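Local coordinates for uncharacterized protein (Trypanosoma cruzi, PDB 6XYD) that is of unknown function but is probably a paraflagellar rod component, binding metal ions between its four subunits, at residues 95-100 with 112-117. Numbering follows the deposited sequence. Where two conformers were deposited one is given.
Sequences LRASNS and KLFFAR. With MG (magnesium ion), chain H; NA (sodium ion), chain I; MG (magnesium ion), chain J.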
loop_
_atom_site.group_PDB
_atom_site.type_symbol
_atom_site.label_atom_id
_atom_site.label_comp_id
_atom_site.label_asym_id
_atom_site.label_seq_id
_atom_site.Cartn_x
_atom_site.Cartn_y
_atom_site.Cartn_z
ATOM N N LEU A 95 -1.679 -10.993 5.653
ATOM C CA LEU A 95 -1.219 -9.743 5.050
ATOM C C LEU A 95 -2.244 -8.645 5.291
ATOM O O LEU A 95 -3.425 -8.834 4.996
ATOM C CB LEU A 95 -0.958 -9.935 3.544
ATOM C CG LEU A 95 -0.475 -8.688 2.788
ATOM C CD1 LEU A 95 0.919 -8.214 3.293
ATOM C CD2 LEU A 95 -0.443 -8.952 1.278
ATOM N N ARG A 96 -1.800 -7.501 5.826
ATOM C CA ARG A 96 -2.697 -6.391 6.135
ATOM C C ARG A 96 -2.434 -5.151 5.298
ATOM O O ARG A 96 -3.353 -4.354 5.086
ATOM C CB ARG A 96 -2.588 -6.032 7.630
ATOM C CG ARG A 96 -3.186 -7.097 8.562
ATOM C CD ARG A 96 -4.703 -6.959 8.694
ATOM N NE ARG A 96 -5.057 -5.982 9.718
ATOM C CZ ARG A 96 -5.350 -6.294 10.973
ATOM N NH1 ARG A 96 -5.378 -7.566 11.358
ATOM N NH2 ARG A 96 -5.636 -5.343 11.848
ATOM N N ALA A 97 -1.159 -4.912 4.931
ATOM C CA ALA A 97 -0.771 -3.696 4.216
ATOM C C ALA A 97 0.604 -3.860 3.606
ATOM O O ALA A 97 1.381 -4.716 4.043
ATOM C CB ALA A 97 -0.759 -2.512 5.184
ATOM N N SER A 98 0.938 -2.980 2.660
ATOM C CA SER A 98 2.258 -2.948 2.029
ATOM C C SER A 98 2.570 -1.499 1.647
ATOM O O SER A 98 1.654 -0.673 1.562
ATOM C CB SER A 98 2.260 -3.825 0.761
ATOM O OG SER A 98 3.560 -3.854 0.179
ATOM N N ASN A 99 3.853 -1.191 1.417
ATOM C CA ASN A 99 4.244 0.080 0.852
ATOM C C ASN A 99 5.565 -0.127 0.148
ATOM O O ASN A 99 6.239 -1.150 0.377
ATOM C CB ASN A 99 4.282 1.209 1.909
ATOM C CG ASN A 99 5.314 0.997 2.990
ATOM O OD1 ASN A 99 6.486 0.743 2.717
ATOM N ND2 ASN A 99 4.902 1.133 4.234
ATOM N N SER A 100 5.952 0.815 -0.694
ATOM C CA SER A 100 7.200 0.705 -1.436
ATOM C C SER A 100 7.722 2.070 -1.812
ATOM O O SER A 100 6.931 3.001 -1.995
ATOM C CB SER A 100 6.992 -0.126 -2.702
ATOM O OG SER A 100 8.229 -0.531 -3.263
ATOM N N LYS A 112 7.807 -2.944 1.893
ATOM C CA LYS A 112 7.467 -3.478 3.200
ATOM C C LYS A 112 6.128 -4.180 3.156
ATOM O O LYS A 112 5.202 -3.729 2.461
ATOM C CB LYS A 112 7.514 -2.404 4.293
ATOM C CG LYS A 112 8.946 -1.850 4.457
ATOM C CD LYS A 112 9.064 -0.775 5.478
ATOM C CE LYS A 112 10.417 -0.101 5.381
ATOM N NZ LYS A 112 11.505 -1.064 5.673
ATOM N N LEU A 113 6.038 -5.302 3.851
ATOM C CA LEU A 113 4.818 -6.097 3.939
ATOM C C LEU A 113 4.504 -6.270 5.417
ATOM O O LEU A 113 5.385 -6.675 6.194
ATOM C CB LEU A 113 5.029 -7.476 3.271
ATOM C CG LEU A 113 5.330 -7.471 1.762
ATOM C CD1 LEU A 113 5.894 -8.821 1.310
ATOM C CD2 LEU A 113 4.077 -7.154 0.960
ATOM N N PHE A 114 3.281 -5.904 5.822
ATOM C CA PHE A 114 2.870 -5.955 7.228
ATOM C C PHE A 114 1.861 -7.055 7.451
ATOM O O PHE A 114 0.847 -7.132 6.735
ATOM C CB PHE A 114 2.306 -4.604 7.688
ATOM C CG PHE A 114 3.281 -3.466 7.544
ATOM C CD1 PHE A 114 4.265 -3.245 8.504
ATOM C CD2 PHE A 114 3.215 -2.605 6.454
ATOM C CE1 PHE A 114 5.163 -2.181 8.374
ATOM C CE2 PHE A 114 4.135 -1.559 6.313
ATOM C CZ PHE A 114 5.090 -1.352 7.280
ATOM N N PHE A 115 2.110 -7.884 8.472
ATOM C CA PHE A 115 1.266 -9.032 8.766
ATOM C C PHE A 115 0.768 -8.995 10.199
ATOM O O PHE A 115 1.448 -8.490 11.081
ATOM C CB PHE A 115 2.042 -10.341 8.534
ATOM C CG PHE A 115 2.599 -10.497 7.137
ATOM C CD1 PHE A 115 3.827 -9.940 6.795
ATOM C CD2 PHE A 115 1.912 -11.234 6.172
ATOM C CE1 PHE A 115 4.337 -10.081 5.498
ATOM C CE2 PHE A 115 2.416 -11.372 4.877
ATOM C CZ PHE A 115 3.632 -10.807 4.548
ATOM N N ALA A 116 -0.410 -9.548 10.423
ATOM C CA ALA A 116 -0.990 -9.667 11.752
ATOM C C ALA A 116 -1.352 -11.127 11.980
ATOM O O ALA A 116 -1.607 -11.874 11.030
ATOM C CB ALA A 116 -2.227 -8.797 11.863
ATOM N N ARG A 117 -1.351 -11.541 13.238
ATOM C CA ARG A 117 -1.720 -12.889 13.633
ATOM C C ARG A 117 -3.261 -13.057 13.504
ATOM O O ARG A 117 -3.747 -14.124 13.123
ATOM C CB ARG A 117 -1.265 -13.116 15.082
ATOM C CG ARG A 117 -1.036 -14.555 15.446
ATOM C CD ARG A 117 0.243 -15.129 14.877
ATOM N NE ARG A 117 0.161 -16.586 14.903
ATOM C CZ ARG A 117 0.868 -17.396 14.128
ATOM N NH1 ARG A 117 1.753 -16.902 13.271
ATOM N NH2 ARG A 117 0.705 -18.709 14.211
HETATM MG MG MG H . -0.124 0.085 0.414
HETATM NA NA NA I . -5.245 -3.924 3.670
HETATM MG MG MG J . 5.181 4.212 -2.971
HETATM O O HOH W 1 -7.044 -5.137 4.567
#
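L95 lies against one face of the F115 ring. Its CD1 sits 4.2 Å from the ring centroid, a CH-pi contact displaced toward the CE2 rim. The same CD1 also meets CD2 of L113. I85 and L88 of helix 74-90 continue this apolar layer around F115.

S98 is on the same face of the sheet. Its OG donates to K112 O at 2.8 Å, while N99 N reaches the same oxygen from the opposite side of the carbonyl plane at 3.1 Å. Two donors thus grip one carbonyl. CD2 of L113 packs against S98 OG at 3.4 Å.

A97, N99, K112 and F114 occupy the other face. N99 ND2 meets the edge of the F114 ring, 3.5 Å from CE2 and in the ring plane. The amide and ring planes are 64° apart. The N99 torsion, chi1 64°, sets CG between the backbone N and the carbonyl carbon and turns the amide toward F114 and K112. OD1 lies alongside the aliphatic chain of K112. ND2 bonds to S98 OG of the second subunit, and K112 NZ forms a salt bridge with D74 of that subunit.

Two residues, R96 and A97, stand opposite the single F114. R96 N bonds to F114 O at 2.8 Å, nearly straight at 168°; the bond from A97 N to that oxygen is weak. The R96 chain bends at chi2 and chi3, bringing NH1 to 3.4 Å from A116 CB. The guanidinium group also reaches L95 of the second subunit.

R96 O binds sodium, with a water as well; S98 O and S100 O each bind one magnesium. The same carbonyls of the other three subunits share each ion. The arrangement is an antiparallel beta hairpin with a classic bulge, whose outermost strand in the chain's sheet lines a row of three metal sites shared by the four subunits.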